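Local coordinates for neurogenic locus protein delta (Drosophila melanogaster, PDB 7ALK) that acts as a membrane-bound ligand of the Notch receptor, needed for the separation of neural and epidermal cell lineages, at residues 40-45 with 67-72; 110-115 with 123-128. All blocks are in the same frame, centred on the assembly; numbering follows the deposited sequence.

Contact 1: residues 40-45 with 67-72; sequences KTRFRV and TPILGE. With NAG (2-acetamido-2-deoxy-beta-D-glucopyranose), chain B.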
# COMPACT_ATOMS: atom_id res chain seq x y z
N LYS A 40 -2.90 -19.56 -19.45
CA LYS A 40 -3.73 -18.40 -19.12
C LYS A 40 -3.66 -18.17 -17.61
O LYS A 40 -4.27 -18.91 -16.83
CB LYS A 40 -5.16 -18.64 -19.58
CG LYS A 40 -5.25 -19.20 -20.99
CD LYS A 40 -6.46 -18.67 -21.75
CE LYS A 40 -6.29 -17.20 -22.09
NZ LYS A 40 -7.45 -16.66 -22.86
N THR A 41 -2.92 -17.15 -17.20
CA THR A 41 -2.48 -17.00 -15.82
C THR A 41 -3.36 -16.01 -15.06
O THR A 41 -3.51 -14.86 -15.48
CB THR A 41 -1.02 -16.54 -15.77
OG1 THR A 41 -0.20 -17.46 -16.51
CG2 THR A 41 -0.53 -16.47 -14.33
N ARG A 42 -3.92 -16.46 -13.94
CA ARG A 42 -4.52 -15.61 -12.93
C ARG A 42 -3.63 -15.60 -11.69
O ARG A 42 -2.58 -16.25 -11.65
CB ARG A 42 -5.93 -16.09 -12.56
CG ARG A 42 -6.86 -16.26 -13.74
CD ARG A 42 -8.17 -16.92 -13.32
NE ARG A 42 -8.99 -16.06 -12.47
CZ ARG A 42 -10.18 -16.39 -12.00
NH1 ARG A 42 -10.72 -17.58 -12.25
NH2 ARG A 42 -10.86 -15.52 -11.27
N PHE A 43 -4.05 -14.86 -10.68
CA PHE A 43 -3.33 -14.82 -9.41
C PHE A 43 -4.32 -14.79 -8.26
O PHE A 43 -5.45 -14.31 -8.39
CB PHE A 43 -2.40 -13.60 -9.31
CG PHE A 43 -1.33 -13.56 -10.37
CD1 PHE A 43 -0.11 -14.17 -10.15
CD2 PHE A 43 -1.55 -12.91 -11.57
CE1 PHE A 43 0.88 -14.14 -11.11
CE2 PHE A 43 -0.56 -12.87 -12.54
CZ PHE A 43 0.65 -13.49 -12.31
N ARG A 44 -3.88 -15.34 -7.12
CA ARG A 44 -4.59 -15.22 -5.86
C ARG A 44 -3.61 -14.71 -4.82
O ARG A 44 -2.51 -15.25 -4.68
CB ARG A 44 -5.20 -16.55 -5.41
CG ARG A 44 -5.97 -16.45 -4.10
CD ARG A 44 -6.38 -17.81 -3.57
NE ARG A 44 -7.43 -18.43 -4.37
CZ ARG A 44 -8.72 -18.38 -4.08
NH1 ARG A 44 -9.17 -17.72 -3.02
NH2 ARG A 44 -9.59 -19.02 -4.86
N VAL A 45 -4.01 -13.66 -4.10
CA VAL A 45 -3.17 -13.03 -3.09
C VAL A 45 -3.91 -13.07 -1.76
O VAL A 45 -5.02 -12.52 -1.65
CB VAL A 45 -2.79 -11.59 -3.47
CG1 VAL A 45 -1.89 -10.99 -2.40
CG2 VAL A 45 -2.10 -11.57 -4.82
N THR A 67 -7.63 -12.47 -8.85
CA THR A 67 -7.30 -11.70 -10.04
C THR A 67 -7.89 -12.34 -11.29
O THR A 67 -7.85 -13.57 -11.43
CB THR A 67 -5.78 -11.58 -10.20
OG1 THR A 67 -5.19 -11.25 -8.94
CG2 THR A 67 -5.43 -10.50 -11.21
N PRO A 68 -8.45 -11.57 -12.21
CA PRO A 68 -8.87 -12.13 -13.50
C PRO A 68 -7.66 -12.51 -14.35
O PRO A 68 -6.51 -12.20 -14.03
CB PRO A 68 -9.67 -11.00 -14.14
CG PRO A 68 -9.16 -9.76 -13.50
CD PRO A 68 -8.82 -10.14 -12.09
N ILE A 69 -7.94 -13.20 -15.45
CA ILE A 69 -6.89 -13.66 -16.36
C ILE A 69 -6.17 -12.45 -16.95
O ILE A 69 -6.71 -11.75 -17.81
CB ILE A 69 -7.46 -14.55 -17.48
CG1 ILE A 69 -8.32 -15.67 -16.89
CG2 ILE A 69 -6.33 -15.14 -18.31
CD1 ILE A 69 -8.82 -16.67 -17.91
N LEU A 70 -4.95 -12.21 -16.49
CA LEU A 70 -4.19 -11.04 -16.92
C LEU A 70 -3.40 -11.27 -18.20
O LEU A 70 -3.22 -10.34 -18.99
CB LEU A 70 -3.23 -10.58 -15.82
CG LEU A 70 -3.87 -10.20 -14.48
CD1 LEU A 70 -2.85 -9.54 -13.58
CD2 LEU A 70 -5.07 -9.29 -14.70
N GLY A 71 -2.91 -12.49 -18.43
CA GLY A 71 -2.12 -12.74 -19.61
C GLY A 71 -1.92 -14.21 -19.86
O GLY A 71 -2.62 -15.06 -19.30
N GLU A 72 -0.95 -14.51 -20.72
CA GLU A 72 -0.61 -15.87 -21.09
C GLU A 72 0.89 -16.09 -20.94
O GLU A 72 1.69 -15.24 -21.36
CB GLU A 72 -1.03 -16.18 -22.53
CG GLU A 72 -2.52 -16.07 -22.78
CD GLU A 72 -2.89 -16.37 -24.22
OE1 GLU A 72 -2.00 -16.27 -25.09
OE2 GLU A 72 -4.06 -16.70 -24.48
C1 NAG B . -12.78 -14.80 -19.25
C2 NAG B . -12.13 -13.71 -18.42
C3 NAG B . -13.15 -12.61 -18.13
C4 NAG B . -13.74 -12.08 -19.43
C5 NAG B . -14.23 -13.21 -20.34
C6 NAG B . -14.51 -12.73 -21.74
C7 NAG B . -12.23 -14.74 -16.16
C8 NAG B . -11.41 -15.19 -14.99
N2 NAG B . -11.54 -14.22 -17.19
O3 NAG B . -12.50 -11.57 -17.40
O4 NAG B . -14.87 -11.25 -19.15
O5 NAG B . -13.25 -14.25 -20.47
O6 NAG B . -13.32 -12.28 -22.38
O7 NAG B . -13.45 -14.85 -16.18

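Contact 2: residues 110-115 with 123-128; sequences AWHDTN and NKLLIQ. With NAG (2-acetamido-2-deoxy-beta-D-glucopyranose), chain B.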
# COMPACT_ATOMS: atom_id res chain seq x y z
N ALA A 110 0.08 -18.32 -8.42
CA ALA A 110 -0.15 -18.13 -9.85
C ALA A 110 -0.88 -19.36 -10.38
O ALA A 110 -0.43 -20.49 -10.18
CB ALA A 110 1.16 -17.92 -10.60
N TRP A 111 -2.01 -19.13 -11.05
CA TRP A 111 -2.89 -20.21 -11.46
C TRP A 111 -3.17 -20.16 -12.96
O TRP A 111 -3.24 -19.08 -13.56
CB TRP A 111 -4.23 -20.15 -10.71
CG TRP A 111 -4.19 -20.73 -9.35
CD1 TRP A 111 -3.69 -20.15 -8.22
CD2 TRP A 111 -4.68 -22.02 -8.95
NE1 TRP A 111 -3.83 -20.99 -7.15
CE2 TRP A 111 -4.44 -22.15 -7.57
CE3 TRP A 111 -5.29 -23.08 -9.63
CZ2 TRP A 111 -4.79 -23.29 -6.85
CZ3 TRP A 111 -5.63 -24.21 -8.91
CH2 TRP A 111 -5.38 -24.31 -7.54
N HIS A 112 -3.32 -21.34 -13.55
CA HIS A 112 -3.85 -21.47 -14.90
C HIS A 112 -5.36 -21.62 -14.83
O HIS A 112 -5.91 -22.19 -13.88
CB HIS A 112 -3.23 -22.67 -15.61
CG HIS A 112 -3.91 -23.03 -16.89
ND1 HIS A 112 -3.71 -22.34 -18.07
CD2 HIS A 112 -4.80 -24.01 -17.18
CE1 HIS A 112 -4.44 -22.87 -19.03
NE2 HIS A 112 -5.11 -23.89 -18.52
N ASP A 113 -6.04 -21.10 -15.85
CA ASP A 113 -7.50 -21.13 -15.88
C ASP A 113 -7.97 -20.96 -17.31
O ASP A 113 -7.70 -19.93 -17.93
CB ASP A 113 -8.08 -20.04 -14.98
CG ASP A 113 -9.40 -20.42 -14.35
OD1 ASP A 113 -9.72 -21.63 -14.34
OD2 ASP A 113 -10.12 -19.52 -13.87
N THR A 114 -8.68 -21.97 -17.83
CA THR A 114 -9.23 -21.86 -19.17
C THR A 114 -10.42 -20.91 -19.18
O THR A 114 -10.95 -20.53 -18.13
CB THR A 114 -9.64 -23.24 -19.70
OG1 THR A 114 -10.63 -23.80 -18.83
CG2 THR A 114 -8.44 -24.16 -19.75
N ASN A 115 -10.84 -20.52 -20.38
CA ASN A 115 -11.88 -19.50 -20.51
C ASN A 115 -12.57 -19.59 -21.87
O ASN A 115 -12.71 -18.58 -22.56
CB ASN A 115 -11.28 -18.11 -20.29
CG ASN A 115 -12.33 -17.06 -19.98
OD1 ASN A 115 -13.53 -17.29 -20.14
ND2 ASN A 115 -11.87 -15.88 -19.55
N ASN A 123 -11.05 -25.37 -16.51
CA ASN A 123 -9.95 -26.21 -16.07
C ASN A 123 -8.87 -25.34 -15.45
O ASN A 123 -8.39 -24.39 -16.09
CB ASN A 123 -9.37 -27.02 -17.23
CG ASN A 123 -8.33 -28.03 -16.78
OD1 ASN A 123 -8.51 -28.72 -15.78
ND2 ASN A 123 -7.23 -28.11 -17.51
N LYS A 124 -8.48 -25.65 -14.21
CA LYS A 124 -7.51 -24.86 -13.47
C LYS A 124 -6.37 -25.74 -13.00
O LYS A 124 -6.58 -26.89 -12.59
CB LYS A 124 -8.17 -24.15 -12.28
CG LYS A 124 -8.81 -25.10 -11.28
CD LYS A 124 -9.37 -24.35 -10.08
CE LYS A 124 -9.85 -25.33 -9.02
NZ LYS A 124 -10.56 -24.64 -7.91
N LEU A 125 -5.15 -25.20 -13.05
CA LEU A 125 -3.95 -25.88 -12.58
C LEU A 125 -3.07 -24.87 -11.86
O LEU A 125 -2.79 -23.79 -12.40
CB LEU A 125 -3.18 -26.52 -13.74
CG LEU A 125 -3.91 -27.55 -14.62
CD1 LEU A 125 -3.05 -27.93 -15.81
CD2 LEU A 125 -4.27 -28.78 -13.81
N LEU A 126 -2.62 -25.22 -10.66
CA LEU A 126 -1.75 -24.35 -9.88
C LEU A 126 -0.36 -24.32 -10.50
O LEU A 126 0.30 -25.36 -10.62
CB LEU A 126 -1.68 -24.83 -8.44
CG LEU A 126 -0.59 -24.20 -7.56
CD1 LEU A 126 -0.88 -22.73 -7.30
CD2 LEU A 126 -0.45 -24.96 -6.25
N ILE A 127 0.10 -23.13 -10.89
CA ILE A 127 1.41 -22.98 -11.51
C ILE A 127 2.51 -22.82 -10.47
O ILE A 127 3.51 -23.53 -10.50
CB ILE A 127 1.40 -21.79 -12.50
CG1 ILE A 127 0.11 -21.78 -13.32
CG2 ILE A 127 2.60 -21.86 -13.42
CD1 ILE A 127 -0.03 -20.54 -14.18
N GLN A 128 2.35 -21.88 -9.55
CA GLN A 128 3.38 -21.61 -8.56
C GLN A 128 2.74 -21.05 -7.30
O GLN A 128 1.71 -20.38 -7.36
CB GLN A 128 4.43 -20.62 -9.09
CG GLN A 128 5.63 -20.43 -8.17
CD GLN A 128 6.60 -19.39 -8.68
OE1 GLN A 128 6.56 -19.00 -9.85
NE2 GLN A 128 7.47 -18.92 -7.80
C1 NAG B . -12.78 -14.80 -19.25
C2 NAG B . -12.13 -13.71 -18.42
C3 NAG B . -13.15 -12.61 -18.13
C4 NAG B . -13.74 -12.08 -19.43
C5 NAG B . -14.23 -13.21 -20.34
C6 NAG B . -14.51 -12.73 -21.74
C7 NAG B . -12.23 -14.74 -16.16
C8 NAG B . -11.41 -15.19 -14.99
N2 NAG B . -11.54 -14.22 -17.19
O3 NAG B . -12.50 -11.57 -17.40
O4 NAG B . -14.87 -11.25 -19.15
O5 NAG B . -13.25 -14.25 -20.47
O6 NAG B . -13.32 -12.28 -22.38
O7 NAG B . -13.45 -14.85 -16.18

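Contact 1: residues 40-45 with 67-72
The guanidinium of Arg42 lies against a sugar: the acetamide methyl C8 of the N-acetylglucosamine (NAG) sits over one face of the group, 3.4 Å from Arg42 CZ, while a backbone carbonyl takes its edge. That edge bond, Arg42 NE to Thr67 O at 2.9 Å, is nearly straight (169°) and lies in both the guanidinium plane and the carbonyl plane. The chain reaches it by a bend at chi3 (69°), with Arg42 CG packed on Ile69 CG1 at 3.5 Å. NH1 is taken by a salt bridge to Asp113, so the edge bond and the ion pair probably set how the group is turned, with the sugar's methyl on one face. An alanine in place of Arg42 would probably leave Thr67 O and Asp113 without these partners and strip the sugar's methyl of the flat surface beneath it. Ile69 flanks the same sugar, with Ile69 CG1 3.5 Å from NAG N2. The two segments are antiparallel neighbours in a four-stranded sheet of the C2-like domain, where strand 63-72 forms an outer strand and is broken here by a short irregular stretch. Regular pairing covers Lys40 with Glu72 and Thr41 with Gly71; Thr41 N binds Gly71 O, and Leu70 N returns to Thr41 O. Beyond the irregular part, Phe43 O accepts both Thr67 N, at 2.9 Å, and Thr67 OG1, which stands above the carbonyl plane. Phe43 and Leu70 cross at about a right angle, Phe43 CD2 to Leu70 CD1 4.1 Å. Lys40 and Glu72 run side by side, their salt bridge long at 3.8 Å from Lys40 NZ to Glu72 OE2.

Contact 2: residues 110-115 with 123-128
Ala110 O is gripped by two successive backbone amides, Ile127 N at 2.8 Å and Gln128 N at 3.2 Å. Two residues set against one make this a classic beta bulge in the hairpin of strands 103-113 and 124-135, part of the C2-like domain. Past the bulge the pairing is regular antiparallel, with His112 N bound to Leu125 O. Trp111 has more of its surface covered by the other segment than any other residue here. Leu126 CB lies over its six-membered ring, 3.7 Å from the centroid and 8° off the normal, and Leu126 CD1 comes within 3.4 Å of Trp111 NE1. With Leu126 CG anti to its own backbone N (chi1 168°), the leucine branch spreads over the indole; NE1 itself bonds to Glu109. Lys124 CD comes to Trp111 CZ3, the two side chains crossing at a slant. Ile127 CD1 tucks against the backbone between Trp111 and His112. Past the end of the paired strands, Thr114 and Asn123 form two more bonds: Thr114 N to Asn123 O, and Asn123 N to Thr114 OG1 at 2.8 Å and 165°. Next to them, Asn115 ND2 is bonded covalently to NAG C1. With backbone and hydroxyl of Thr114 both tied to Asn123, the chain just before the glycan-bearing Asn115 is probably held in place at the end of the hairpin.

How the contacts relate
Contact 1 and contact 2 join the two outer strands to the inner pair of one four-stranded antiparallel sheet, 40-48 and 103-113 pairing with each other between them; their centres are about 8 Å apart. Arg42 N meets Trp111 O at 2.7 Å, a probable backbone hydrogen bond, and the salt bridge from Arg42 NH1 to Asp113 OD2 measures 2.6 Å. Ile69 CD1 also packs on Asp113 O at 3.4 Å, so that this side chain reaches past strand 40-48 to contact 2. One sugar unites them: contact 2 supplies its attachment point and contact 1 lends it the side chains of Arg42 and Ile69, while Lys86 hydrogen-bonds it. This is a glycan lying on its own protein, not a ligand pocket.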